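Local coordinates for protein AlkZ (Streptomyces sahachiroi, PDB 5UUJ) that belongs to the AlkZ-like family of DNA glycosylases, a single-chain protein of many helices with a mixed beta sheet, grouped with helix-turn-helix proteins, at residues Q18-E23 / G35-V40; S31-R36 / L50-R55; K213-A218 / D228-L233; G217-A222 / F287-L292. All blocks are in the same frame, centred on the assembly; numbering follows the deposited sequence.

Interaction 1. Residues Q18-E23 / G35-V40; sequences QRQFLE and GRLCGV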
loop_
_atom_site.group_PDB
_atom_site.type_symbol
_atom_site.label_atom_id
_atom_site.label_comp_id
_atom_site.label_asym_id
_atom_site.label_seq_id
_atom_site.Cartn_x
_atom_site.Cartn_y
_atom_site.Cartn_z
ATOM N N GLN A 18 8.062 -10.522 10.993
ATOM C CA GLN A 18 9.458 -10.165 11.161
ATOM C C GLN A 18 9.873 -9.224 10.031
ATOM O O GLN A 18 10.475 -8.178 10.271
ATOM C CB GLN A 18 10.334 -11.420 11.192
ATOM C CG GLN A 18 11.825 -11.144 11.255
ATOM C CD GLN A 18 12.497 -11.230 9.892
ATOM O OE1 GLN A 18 13.059 -10.251 9.400
ATOM N NE2 GLN A 18 12.448 -12.410 9.280
ATOM N N ARG A 19 9.521 -9.582 8.803
ATOM C CA ARG A 19 9.874 -8.767 7.645
ATOM C C ARG A 19 9.186 -7.402 7.672
ATOM O O ARG A 19 9.735 -6.426 7.166
ATOM C CB ARG A 19 9.519 -9.499 6.349
ATOM C CG ARG A 19 10.248 -10.821 6.152
ATOM C CD ARG A 19 11.733 -10.628 5.933
ATOM N NE ARG A 19 12.019 -9.855 4.727
ATOM C CZ ARG A 19 13.220 -9.391 4.403
ATOM N NH1 ARG A 19 14.262 -9.614 5.194
ATOM N NH2 ARG A 19 13.381 -8.700 3.284
ATOM N N GLN A 20 7.998 -7.335 8.271
ATOM C CA GLN A 20 7.202 -6.108 8.274
ATOM C C GLN A 20 7.426 -5.249 9.522
ATOM O O GLN A 20 6.648 -4.332 9.794
ATOM C CB GLN A 20 5.714 -6.446 8.152
ATOM C CG GLN A 20 5.321 -7.045 6.813
ATOM C CD GLN A 20 3.847 -7.395 6.747
ATOM O OE1 GLN A 20 3.005 -6.700 7.318
ATOM N NE2 GLN A 20 3.528 -8.485 6.059
ATOM N N PHE A 21 8.485 -5.556 10.267
ATOM C CA PHE A 21 8.870 -4.803 11.461
ATOM C C PHE A 21 7.804 -4.821 12.556
ATOM O O PHE A 21 7.718 -3.889 13.358
ATOM C CB PHE A 21 9.193 -3.347 11.099
ATOM C CG PHE A 21 10.245 -3.200 10.039
ATOM C CD1 PHE A 21 11.517 -3.712 10.232
ATOM C CD2 PHE A 21 9.969 -2.534 8.856
ATOM C CE1 PHE A 21 12.493 -3.571 9.260
ATOM C CE2 PHE A 21 10.941 -2.389 7.881
ATOM C CZ PHE A 21 12.204 -2.908 8.083
ATOM N N LEU A 22 7.004 -5.881 12.602
ATOM C CA LEU A 22 5.975 -6.015 13.631
ATOM C C LEU A 22 6.485 -6.773 14.858
ATOM O O LEU A 22 6.254 -6.345 15.987
ATOM C CB LEU A 22 4.735 -6.706 13.058
ATOM C CG LEU A 22 3.901 -5.841 12.105
ATOM C CD1 LEU A 22 2.812 -6.662 11.433
ATOM C CD2 LEU A 22 3.281 -4.657 12.835
ATOM N N GLU A 23 7.170 -7.894 14.636
ATOM C CA GLU A 23 7.763 -8.679 15.724
ATOM C C GLU A 23 9.011 -9.403 15.216
ATOM O O GLU A 23 8.916 -10.187 14.275
ATOM C CB GLU A 23 6.773 -9.713 16.277
ATOM C CG GLU A 23 5.485 -9.149 16.862
ATOM C CD GLU A 23 5.704 -8.345 18.134
ATOM O OE1 GLU A 23 6.684 -8.623 18.862
ATOM O OE2 GLU A 23 4.889 -7.434 18.403
ATOM N N GLY A 35 9.376 1.557 2.354
ATOM C CA GLY A 35 10.145 0.800 1.383
ATOM C C GLY A 35 9.927 -0.694 1.531
ATOM O O GLY A 35 9.657 -1.396 0.557
ATOM N N ARG A 36 10.041 -1.177 2.764
ATOM C CA ARG A 36 9.879 -2.595 3.065
ATOM C C ARG A 36 8.473 -3.098 2.725
ATOM O O ARG A 36 8.313 -4.196 2.197
ATOM C CB ARG A 36 10.190 -2.848 4.546
ATOM C CG ARG A 36 9.958 -4.271 5.033
ATOM C CD ARG A 36 10.776 -5.311 4.261
ATOM N NE ARG A 36 12.221 -5.122 4.386
ATOM C CZ ARG A 36 12.962 -5.582 5.392
ATOM N NH1 ARG A 36 12.410 -6.260 6.391
ATOM N NH2 ARG A 36 14.266 -5.360 5.402
ATOM N N LEU A 37 7.458 -2.294 3.026
ATOM C CA LEU A 37 6.075 -2.731 2.857
ATOM C C LEU A 37 5.552 -2.581 1.427
ATOM O O LEU A 37 4.381 -2.856 1.171
ATOM C CB LEU A 37 5.162 -1.961 3.812
ATOM C CG LEU A 37 5.375 -2.186 5.310
ATOM C CD1 LEU A 37 4.348 -1.393 6.104
ATOM C CD2 LEU A 37 5.303 -3.658 5.672
ATOM N N CYS A 38 6.415 -2.166 0.503
ATOM C CA CYS A 38 6.016 -1.920 -0.884
ATOM C C CYS A 38 4.923 -0.861 -0.950
ATOM O O CYS A 38 3.934 -1.010 -1.668
ATOM C CB CYS A 38 5.530 -3.209 -1.552
ATOM S SG CYS A 38 6.663 -4.603 -1.385
ATOM N N GLY A 39 5.116 0.207 -0.185
ATOM C CA GLY A 39 4.154 1.286 -0.107
ATOM C C GLY A 39 3.223 1.145 1.081
ATOM O O GLY A 39 3.090 0.070 1.664
ATOM N N VAL A 40 2.599 2.258 1.446
ATOM C CA VAL A 40 1.588 2.294 2.495
ATOM C C VAL A 40 0.407 3.104 1.980
ATOM O O VAL A 40 0.591 4.218 1.488
ATOM C CB VAL A 40 2.131 2.924 3.800
ATOM C CG1 VAL A 40 1.016 3.081 4.842
ATOM C CG2 VAL A 40 3.276 2.099 4.357
HETATM O O HOH W 1 13.192 -7.662 9.066
#
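R19 and F21 pack on opposite faces of the R36 guanidinium, the group that segment Q18-E23 closes around. Q18 reaches it only indirectly, through water 1, which gives a hydrogen to Q18 OE1 (2.6 Å) and accepts one from R36 NH1. Next comes R19, which grips R36 twice. At the edge of the R36 guanidinium, R19 O accepts from R36 NH1 (2.8 Å, N-H...O 154°), on a lone pair in the carbonyl plane, so NH1 spends its hydrogens on this oxygen and on the water. Over one face, the R19 guanidinium, folded back by bends at chi2 and chi3, lies flat on that of R36 with centres 3.9 Å apart and planes at 3°. Q20 adds an apolar touch, its CG 3.6 Å from L37 CD2. F21 takes the other face of R36: its CZ stands 3.7 Å above the guanidinium, toward the rim, while CE2 lies 3.4 Å from R36 CB. With its positive phi, F21 is also the C-prime residue of the Schellman motif that ends helix 9-19. The contact joins the C-terminal ends of helices 9-19 and 30-36; beside it runs helix 204-219, where R19 NE bonds to G217 O and Q20 NE2 to A218 O, with helix 289-292 against Q20 and L37.

Interaction 2. Residues S31-R36 / L50-R55; sequences SDVVGR and LNVALR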
loop_
_atom_site.group_PDB
_atom_site.type_symbol
_atom_site.label_atom_id
_atom_site.label_comp_id
_atom_site.label_asym_id
_atom_site.label_seq_id
_atom_site.Cartn_x
_atom_site.Cartn_y
_atom_site.Cartn_z
ATOM N N SER A 31 10.888 5.858 5.995
ATOM C CA SER A 31 11.305 5.407 4.668
ATOM C C SER A 31 11.598 3.911 4.663
ATOM O O SER A 31 11.277 3.220 3.698
ATOM C CB SER A 31 12.538 6.177 4.193
ATOM O OG SER A 31 12.212 7.527 3.913
ATOM N N ASP A 32 12.214 3.417 5.735
ATOM C CA ASP A 32 12.481 1.984 5.871
ATOM C C ASP A 32 11.187 1.176 5.862
ATOM O O ASP A 32 11.107 0.135 5.210
ATOM C CB ASP A 32 13.256 1.687 7.161
ATOM C CG ASP A 32 14.685 2.193 7.121
ATOM O OD1 ASP A 32 15.223 2.390 6.011
ATOM O OD2 ASP A 32 15.272 2.386 8.205
ATOM N N VAL A 33 10.181 1.658 6.586
ATOM C CA VAL A 33 8.898 0.969 6.660
ATOM C C VAL A 33 8.175 0.997 5.310
ATOM O O VAL A 33 7.742 -0.042 4.807
ATOM C CB VAL A 33 7.988 1.588 7.744
ATOM C CG1 VAL A 33 6.596 0.959 7.717
ATOM C CG2 VAL A 33 8.613 1.411 9.110
ATOM N N VAL A 34 8.043 2.185 4.731
ATOM C CA VAL A 34 7.355 2.334 3.454
ATOM C C VAL A 34 8.048 1.513 2.372
ATOM O O VAL A 34 7.389 0.850 1.569
ATOM C CB VAL A 34 7.285 3.815 3.026
ATOM C CG1 VAL A 34 6.765 3.958 1.594
ATOM C CG2 VAL A 34 6.397 4.586 3.978
ATOM N N GLY A 35 9.376 1.557 2.354
ATOM C CA GLY A 35 10.145 0.800 1.383
ATOM C C GLY A 35 9.927 -0.694 1.531
ATOM O O GLY A 35 9.657 -1.396 0.557
ATOM N N ARG A 36 10.041 -1.177 2.764
ATOM C CA ARG A 36 9.879 -2.595 3.065
ATOM C C ARG A 36 8.473 -3.098 2.725
ATOM O O ARG A 36 8.313 -4.196 2.197
ATOM C CB ARG A 36 10.190 -2.848 4.546
ATOM C CG ARG A 36 9.958 -4.271 5.033
ATOM C CD ARG A 36 10.776 -5.311 4.261
ATOM N NE ARG A 36 12.221 -5.122 4.386
ATOM C CZ ARG A 36 12.962 -5.582 5.392
ATOM N NH1 ARG A 36 12.410 -6.260 6.391
ATOM N NH2 ARG A 36 14.266 -5.360 5.402
ATOM N N LEU A 50 -0.157 6.164 11.546
ATOM C CA LEU A 50 -0.277 5.176 12.610
ATOM C C LEU A 50 0.426 3.874 12.249
ATOM O O LEU A 50 1.128 3.293 13.072
ATOM C CB LEU A 50 -1.752 4.907 12.919
ATOM C CG LEU A 50 -2.049 3.909 14.038
ATOM C CD1 LEU A 50 -1.563 4.440 15.380
ATOM C CD2 LEU A 50 -3.534 3.588 14.088
ATOM N N ASN A 51 0.244 3.421 11.013
ATOM C CA ASN A 51 0.780 2.131 10.595
ATOM C C ASN A 51 2.305 2.118 10.520
ATOM O O ASN A 51 2.933 1.071 10.692
ATOM C CB ASN A 51 0.181 1.728 9.251
ATOM C CG ASN A 51 -1.303 1.410 9.351
ATOM O OD1 ASN A 51 -1.806 1.066 10.427
ATOM N ND2 ASN A 51 -2.011 1.518 8.232
ATOM N N VAL A 52 2.900 3.278 10.271
ATOM C CA VAL A 52 4.347 3.410 10.357
ATOM C C VAL A 52 4.769 3.444 11.827
ATOM O O VAL A 52 5.703 2.747 12.231
ATOM C CB VAL A 52 4.847 4.677 9.628
ATOM C CG1 VAL A 52 6.337 4.893 9.857
ATOM C CG2 VAL A 52 4.556 4.567 8.138
ATOM N N ALA A 53 4.066 4.242 12.626
ATOM C CA ALA A 53 4.429 4.444 14.027
ATOM C C ALA A 53 4.328 3.154 14.836
ATOM O O ALA A 53 5.140 2.913 15.730
ATOM C CB ALA A 53 3.554 5.518 14.650
ATOM N N LEU A 54 3.331 2.331 14.525
ATOM C CA LEU A 54 3.148 1.069 15.231
ATOM C C LEU A 54 4.293 0.101 14.938
ATOM O O LEU A 54 4.521 -0.842 15.690
ATOM C CB LEU A 54 1.811 0.430 14.856
ATOM C CG LEU A 54 0.545 1.113 15.388
ATOM C CD1 LEU A 54 -0.690 0.499 14.752
ATOM C CD2 LEU A 54 0.458 1.019 16.898
ATOM N N ARG A 55 5.016 0.342 13.850
ATOM C CA ARG A 55 6.131 -0.517 13.459
ATOM C C ARG A 55 7.466 0.008 13.991
ATOM O O ARG A 55 8.538 -0.386 13.523
ATOM C CB ARG A 55 6.164 -0.656 11.936
ATOM C CG ARG A 55 5.090 -1.593 11.418
ATOM C CD ARG A 55 5.040 -1.625 9.911
ATOM N NE ARG A 55 4.299 -2.782 9.424
ATOM C CZ ARG A 55 2.973 -2.859 9.364
ATOM N NH1 ARG A 55 2.223 -1.843 9.766
ATOM N NH2 ARG A 55 2.394 -3.957 8.899
#
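V33 pushes one methyl, CG1, between V52 and R55, and the contact across S31-R36 and L50-R55 is built on that branch alone. The apolar part is the whole of what passes between the segments. CG1 sits anti to the backbone N of V33 (chi1 174°), and V33 CG1 faces the CG2 methyl of V52 at 4.2 Å. It comes closer to the arginine, with V33 CG1 3.7 Å from R55 CD, so the aliphatic length of R55 acts here as a hydrocarbon. The backbones are near enough for such short side chains to meet, with CA of V33 6.4 Å from CA of V52.

The polar part belongs to R55 and turns away from the valine. Its chain runs extended from CG to NE past V33, and R55 NH1 then bonds back to N51 O, in the last turn of helix 45-53 (3.1 Å, N-H...O 160°), with that oxygen almost in the guanidinium plane. NE goes to Q20 O, and NH1 also forms a salt bridge with D288 OD1, so the buried charge is met by a carboxylate and two carbonyls.

This is plain helix packing: helix 30-36 is laid against the C-terminal end of helix 45-53 and the residues that follow it, in the buried helical part of this AlkZ-like fold.

Interaction 3. Residues K213-A218 / D228-L233; sequences KAYLGA and DRWLSL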
loop_
_atom_site.group_PDB
_atom_site.type_symbol
_atom_site.label_atom_id
_atom_site.label_comp_id
_atom_site.label_asym_id
_atom_site.label_seq_id
_atom_site.Cartn_x
_atom_site.Cartn_y
_atom_site.Cartn_z
ATOM N N LYS A 213 10.088 -9.243 -6.272
ATOM C CA LYS A 213 11.044 -9.421 -5.183
ATOM C C LYS A 213 10.608 -8.664 -3.936
ATOM O O LYS A 213 10.588 -9.219 -2.836
ATOM C CB LYS A 213 12.440 -8.943 -5.591
ATOM C CG LYS A 213 13.423 -10.056 -5.910
ATOM C CD LYS A 213 14.869 -9.557 -5.902
ATOM C CE LYS A 213 15.323 -9.160 -4.497
ATOM N NZ LYS A 213 16.784 -8.881 -4.417
ATOM N N ALA A 214 10.274 -7.391 -4.117
ATOM C CA ALA A 214 9.850 -6.541 -3.012
ATOM C C ALA A 214 8.578 -7.082 -2.364
ATOM O O ALA A 214 8.462 -7.111 -1.139
ATOM C CB ALA A 214 9.634 -5.114 -3.492
ATOM N N TYR A 215 7.632 -7.517 -3.190
ATOM C CA TYR A 215 6.368 -8.036 -2.685
ATOM C C TYR A 215 6.568 -9.303 -1.851
ATOM O O TYR A 215 6.095 -9.391 -0.718
ATOM C CB TYR A 215 5.400 -8.327 -3.834
ATOM C CG TYR A 215 4.092 -8.904 -3.351
ATOM C CD1 TYR A 215 3.092 -8.082 -2.845
ATOM C CD2 TYR A 215 3.865 -10.271 -3.376
ATOM C CE1 TYR A 215 1.901 -8.608 -2.386
ATOM C CE2 TYR A 215 2.675 -10.807 -2.922
ATOM C CZ TYR A 215 1.698 -9.971 -2.426
ATOM O OH TYR A 215 0.517 -10.504 -1.971
ATOM N N LEU A 216 7.269 -10.281 -2.416
ATOM C CA LEU A 216 7.493 -11.553 -1.733
ATOM C C LEU A 216 8.345 -11.378 -0.479
ATOM O O LEU A 216 8.270 -12.185 0.447
ATOM C CB LEU A 216 8.163 -12.554 -2.675
ATOM C CG LEU A 216 7.342 -13.028 -3.877
ATOM C CD1 LEU A 216 8.163 -13.998 -4.707
ATOM C CD2 LEU A 216 6.027 -13.672 -3.446
ATOM N N GLY A 217 9.147 -10.319 -0.455
ATOM C CA GLY A 217 10.015 -10.047 0.675
ATOM C C GLY A 217 9.270 -9.586 1.915
ATOM O O GLY A 217 9.841 -9.548 3.004
ATOM N N ALA A 218 7.998 -9.233 1.752
ATOM C CA ALA A 218 7.177 -8.771 2.868
ATOM C C ALA A 218 5.945 -9.649 3.072
ATOM O O ALA A 218 5.509 -9.855 4.206
ATOM C CB ALA A 218 6.755 -7.326 2.644
ATOM N N ASP A 228 -1.023 -10.315 -8.264
ATOM C CA ASP A 228 -1.668 -9.407 -9.205
ATOM C C ASP A 228 -2.960 -8.844 -8.614
ATOM O O ASP A 228 -3.433 -7.792 -9.040
ATOM C CB ASP A 228 -1.945 -10.118 -10.534
ATOM C CG ASP A 228 -2.239 -9.147 -11.673
ATOM O OD1 ASP A 228 -1.662 -8.039 -11.687
ATOM O OD2 ASP A 228 -3.039 -9.497 -12.563
ATOM N N ARG A 229 -3.524 -9.537 -7.628
ATOM C CA ARG A 229 -4.669 -9.000 -6.898
ATOM C C ARG A 229 -4.240 -7.778 -6.091
ATOM O O ARG A 229 -4.910 -6.744 -6.099
ATOM C CB ARG A 229 -5.284 -10.046 -5.967
ATOM C CG ARG A 229 -6.475 -9.502 -5.180
ATOM C CD ARG A 229 -7.282 -10.593 -4.518
ATOM N NE ARG A 229 -6.572 -11.181 -3.383
ATOM C CZ ARG A 229 -6.413 -12.486 -3.174
ATOM N NH1 ARG A 229 -6.910 -13.381 -4.022
ATOM N NH2 ARG A 229 -5.748 -12.902 -2.104
ATOM N N TRP A 230 -3.119 -7.909 -5.389
ATOM C CA TRP A 230 -2.530 -6.791 -4.662
ATOM C C TRP A 230 -2.138 -5.665 -5.618
ATOM O O TRP A 230 -2.419 -4.496 -5.360
ATOM C CB TRP A 230 -1.306 -7.259 -3.871
ATOM C CG TRP A 230 -0.416 -6.147 -3.426
ATOM C CD1 TRP A 230 -0.589 -5.342 -2.337
ATOM C CD2 TRP A 230 0.798 -5.716 -4.055
ATOM N NE1 TRP A 230 0.438 -4.434 -2.252
ATOM C CE2 TRP A 230 1.303 -4.642 -3.292
ATOM C CE3 TRP A 230 1.505 -6.132 -5.187
ATOM C CZ2 TRP A 230 2.481 -3.979 -3.627
ATOM C CZ3 TRP A 230 2.677 -5.473 -5.516
ATOM C CH2 TRP A 230 3.153 -4.408 -4.739
ATOM N N LEU A 231 -1.507 -6.030 -6.728
ATOM C CA LEU A 231 -0.996 -5.049 -7.677
ATOM C C LEU A 231 -2.104 -4.254 -8.358
ATOM O O LEU A 231 -2.060 -3.025 -8.387
ATOM C CB LEU A 231 -0.142 -5.739 -8.746
ATOM C CG LEU A 231 0.528 -4.818 -9.772
ATOM C CD1 LEU A 231 1.642 -3.998 -9.130
ATOM C CD2 LEU A 231 1.060 -5.620 -10.948
ATOM N N SER A 232 -3.095 -4.953 -8.907
ATOM C CA SER A 232 -4.035 -4.322 -9.829
ATOM C C SER A 232 -5.425 -4.952 -9.849
ATOM O O SER A 232 -6.164 -4.774 -10.814
ATOM C CB SER A 232 -3.457 -4.369 -11.240
ATOM O OG SER A 232 -3.426 -5.701 -11.717
ATOM N N LEU A 233 -5.783 -5.673 -8.791
ATOM C CA LEU A 233 -7.033 -6.428 -8.764
ATOM C C LEU A 233 -7.121 -7.339 -9.987
ATOM O O LEU A 233 -8.145 -7.395 -10.671
ATOM C CB LEU A 233 -8.244 -5.487 -8.704
ATOM C CG LEU A 233 -8.325 -4.557 -7.490
ATOM C CD1 LEU A 233 -9.554 -3.662 -7.580
ATOM C CD2 LEU A 233 -8.346 -5.351 -6.191
#
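The ring of Y215 and the indole of W230 reach past each other in opposite directions, each running out toward the helix that carries the other. Both side chains leave the backbone with CG anti to N (chi1 178° for Y215), which sends them straight across a gap where the two CA atoms are 9.2 Å apart. The rings are neither parallel nor perpendicular. Their planes make 39°, and the tyrosine centroid lies 4.7 Å from that of the six-membered indole ring. One side of the tyrosine tilts down onto the indole face: Y215 CD1 stands 3.4 Å from W230 CE3, and Y215 CE1 sits 3.5 Å from W230 CG, so the same ring side spans both rings of the indole. Beyond the overlap, Y215 OH is bonded to G293 O, which fixes the far end of the ring. On the W230 helix, S232 OG donates to D228 OD1 at 2.9 Å, tying one turn of the C-terminal end together.

The pair belongs to a buried aromatic cluster, with F227 edge-to-face to Y215 and the Y219 ring also meeting it. Helices 204-219 and 224-232 are probably the first two of a winged-helix unit, completed by helix 238-248 and strands 252-257 and 260-265.

Interaction 4. Residues G217-A222 / F287-L292; sequences GAYGPA and FDQYLL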
loop_
_atom_site.group_PDB
_atom_site.type_symbol
_atom_site.label_atom_id
_atom_site.label_comp_id
_atom_site.label_asym_id
_atom_site.label_seq_id
_atom_site.Cartn_x
_atom_site.Cartn_y
_atom_site.Cartn_z
ATOM N N GLY A 217 9.147 -10.319 -0.455
ATOM C CA GLY A 217 10.015 -10.047 0.675
ATOM C C GLY A 217 9.270 -9.586 1.915
ATOM O O GLY A 217 9.841 -9.548 3.004
ATOM N N ALA A 218 7.998 -9.233 1.752
ATOM C CA ALA A 218 7.177 -8.771 2.868
ATOM C C ALA A 218 5.945 -9.649 3.072
ATOM O O ALA A 218 5.509 -9.855 4.206
ATOM C CB ALA A 218 6.755 -7.326 2.644
ATOM N N TYR A 219 5.392 -10.163 1.974
ATOM C CA TYR A 219 4.113 -10.870 2.014
ATOM C C TYR A 219 4.181 -12.285 1.441
ATOM O O TYR A 219 3.147 -12.913 1.199
ATOM C CB TYR A 219 3.054 -10.065 1.255
ATOM C CG TYR A 219 3.060 -8.595 1.601
ATOM C CD1 TYR A 219 2.693 -8.154 2.869
ATOM C CD2 TYR A 219 3.437 -7.647 0.662
ATOM C CE1 TYR A 219 2.705 -6.811 3.188
ATOM C CE2 TYR A 219 3.447 -6.302 0.973
ATOM C CZ TYR A 219 3.081 -5.890 2.234
ATOM O OH TYR A 219 3.100 -4.550 2.537
ATOM N N GLY A 220 5.394 -12.782 1.220
ATOM C CA GLY A 220 5.576 -14.145 0.760
ATOM C C GLY A 220 5.303 -15.141 1.875
ATOM O O GLY A 220 5.204 -14.751 3.036
ATOM N N PRO A 221 5.145 -16.430 1.530
ATOM C CA PRO A 221 5.036 -16.927 0.153
ATOM C C PRO A 221 3.694 -16.528 -0.453
ATOM O O PRO A 221 2.755 -16.273 0.300
ATOM C CB PRO A 221 5.142 -18.452 0.309
ATOM C CG PRO A 221 5.665 -18.683 1.701
ATOM C CD PRO A 221 5.171 -17.529 2.508
ATOM N N ALA A 222 3.605 -16.467 -1.778
ATOM C CA ALA A 222 2.368 -16.057 -2.430
ATOM C C ALA A 222 2.259 -16.629 -3.835
ATOM O O ALA A 222 3.260 -17.010 -4.443
ATOM C CB ALA A 222 2.278 -14.541 -2.473
ATOM N N PHE A 287 -6.597 -0.205 7.394
ATOM C CA PHE A 287 -5.932 -0.260 6.094
ATOM C C PHE A 287 -4.478 -0.714 6.208
ATOM O O PHE A 287 -3.614 -0.212 5.491
ATOM C CB PHE A 287 -5.972 1.115 5.409
ATOM C CG PHE A 287 -7.357 1.613 5.109
ATOM C CD1 PHE A 287 -7.988 1.269 3.925
ATOM C CD2 PHE A 287 -8.020 2.443 6.001
ATOM C CE1 PHE A 287 -9.259 1.733 3.639
ATOM C CE2 PHE A 287 -9.292 2.909 5.719
ATOM C CZ PHE A 287 -9.911 2.555 4.534
ATOM N N ASP A 288 -4.193 -1.651 7.105
ATOM C CA ASP A 288 -2.806 -2.024 7.342
ATOM C C ASP A 288 -2.283 -2.987 6.284
ATOM O O ASP A 288 -2.985 -3.900 5.844
ATOM C CB ASP A 288 -2.629 -2.643 8.725
ATOM C CG ASP A 288 -1.167 -2.763 9.114
ATOM O OD1 ASP A 288 -0.587 -1.743 9.540
ATOM O OD2 ASP A 288 -0.593 -3.864 8.978
ATOM N N GLN A 289 -1.032 -2.769 5.892
ATOM C CA GLN A 289 -0.382 -3.567 4.864
ATOM C C GLN A 289 -0.291 -5.050 5.216
ATOM O O GLN A 289 -0.228 -5.890 4.319
ATOM C CB GLN A 289 1.019 -3.018 4.590
ATOM C CG GLN A 289 1.033 -1.698 3.831
ATOM C CD GLN A 289 0.441 -1.816 2.435
ATOM O OE1 GLN A 289 1.058 -2.379 1.531
ATOM N NE2 GLN A 289 -0.763 -1.285 2.257
ATOM N N TYR A 290 -0.277 -5.381 6.505
ATOM C CA TYR A 290 -0.254 -6.787 6.905
ATOM C C TYR A 290 -1.462 -7.506 6.310
ATOM O O TYR A 290 -1.385 -8.679 5.939
ATOM C CB TYR A 290 -0.248 -6.945 8.429
ATOM C CG TYR A 290 -0.232 -8.395 8.851
ATOM C CD1 TYR A 290 0.951 -9.126 8.852
ATOM C CD2 TYR A 290 -1.403 -9.047 9.218
ATOM C CE1 TYR A 290 0.967 -10.461 9.217
ATOM C CE2 TYR A 290 -1.396 -10.376 9.584
ATOM C CZ TYR A 290 -0.208 -11.079 9.584
ATOM O OH TYR A 290 -0.194 -12.406 9.950
ATOM N N LEU A 291 -2.569 -6.778 6.214
ATOM C CA LEU A 291 -3.801 -7.291 5.631
ATOM C C LEU A 291 -3.826 -7.140 4.117
ATOM O O LEU A 291 -4.169 -8.078 3.395
ATOM C CB LEU A 291 -5.007 -6.559 6.223
ATOM C CG LEU A 291 -5.982 -7.343 7.098
ATOM C CD1 LEU A 291 -7.111 -6.424 7.525
ATOM C CD2 LEU A 291 -6.536 -8.562 6.377
ATOM N N LEU A 292 -3.475 -5.950 3.641
ATOM C CA LEU A 292 -3.656 -5.607 2.234
ATOM C C LEU A 292 -2.644 -6.295 1.325
ATOM O O LEU A 292 -2.890 -6.450 0.129
ATOM C CB LEU A 292 -3.572 -4.091 2.040
ATOM C CG LEU A 292 -4.639 -3.247 2.742
ATOM C CD1 LEU A 292 -4.507 -1.793 2.309
ATOM C CD2 LEU A 292 -6.048 -3.761 2.470
#
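Y219 has its CG anti to the carbonyl carbon (chi1 -46°), which swings the ring out to Q289; the chain of Q289 bends at chi2 (-63°), and with this bend its CB and CG lie beside the phenol oxygen of Y219. The meeting point is the N-cap region of helix 289-292, where the last turn of helix 204-219 comes against the first residues of the short helix. Y219 arrives obliquely, with two of its atoms doing the touching: Y219 CE1 lies 3.3 Å from the backbone O of Q289, and Y219 OH lies 3.3 Å from Q289 CB. The strongest polar partner of that buried hydroxyl is elsewhere, L37 O, to which OH is hydrogen-bonded. The ring is held from a face as well, with A218 CB 3.7 Å above the centre of the Y219 ring.

Across the contact, D288 is the N-cap of helix 289-292. D288 O receives both L291 N (2.9 Å) and L292 N (3.0 Å), which draws the first turn tight. The carboxylate divides its work: OD1 faces the chain just after helix 45-53, where its partner is R55, while on the helix side D288 OD2 makes the capping bond, accepting from Y290 N at 2.9 Å (N-H...O 157°), the donor coming from well above the carboxylate plane.

Interactions 2, 3 and 4 are buried, while interaction 1 is only partly so, and the chemistry follows: interaction 1 relies on a water and on a guanidinium stacked on another and covered by an aromatic ring, interaction 2 on methyl and methylene packing, interaction 3 on aromatic rings, and interaction 4 on a tyrosine against a helix start. Helix 30-36 serves interactions 1 and 2, which share G35 and R36; helix 204-219 serves interactions 3 and 4, which share G217 and A218. The two helices also touch directly, R36 O lying 3.5 Å from A218 CB. Interactions 2 and 3 lie farthest apart, about 17 Å between centres.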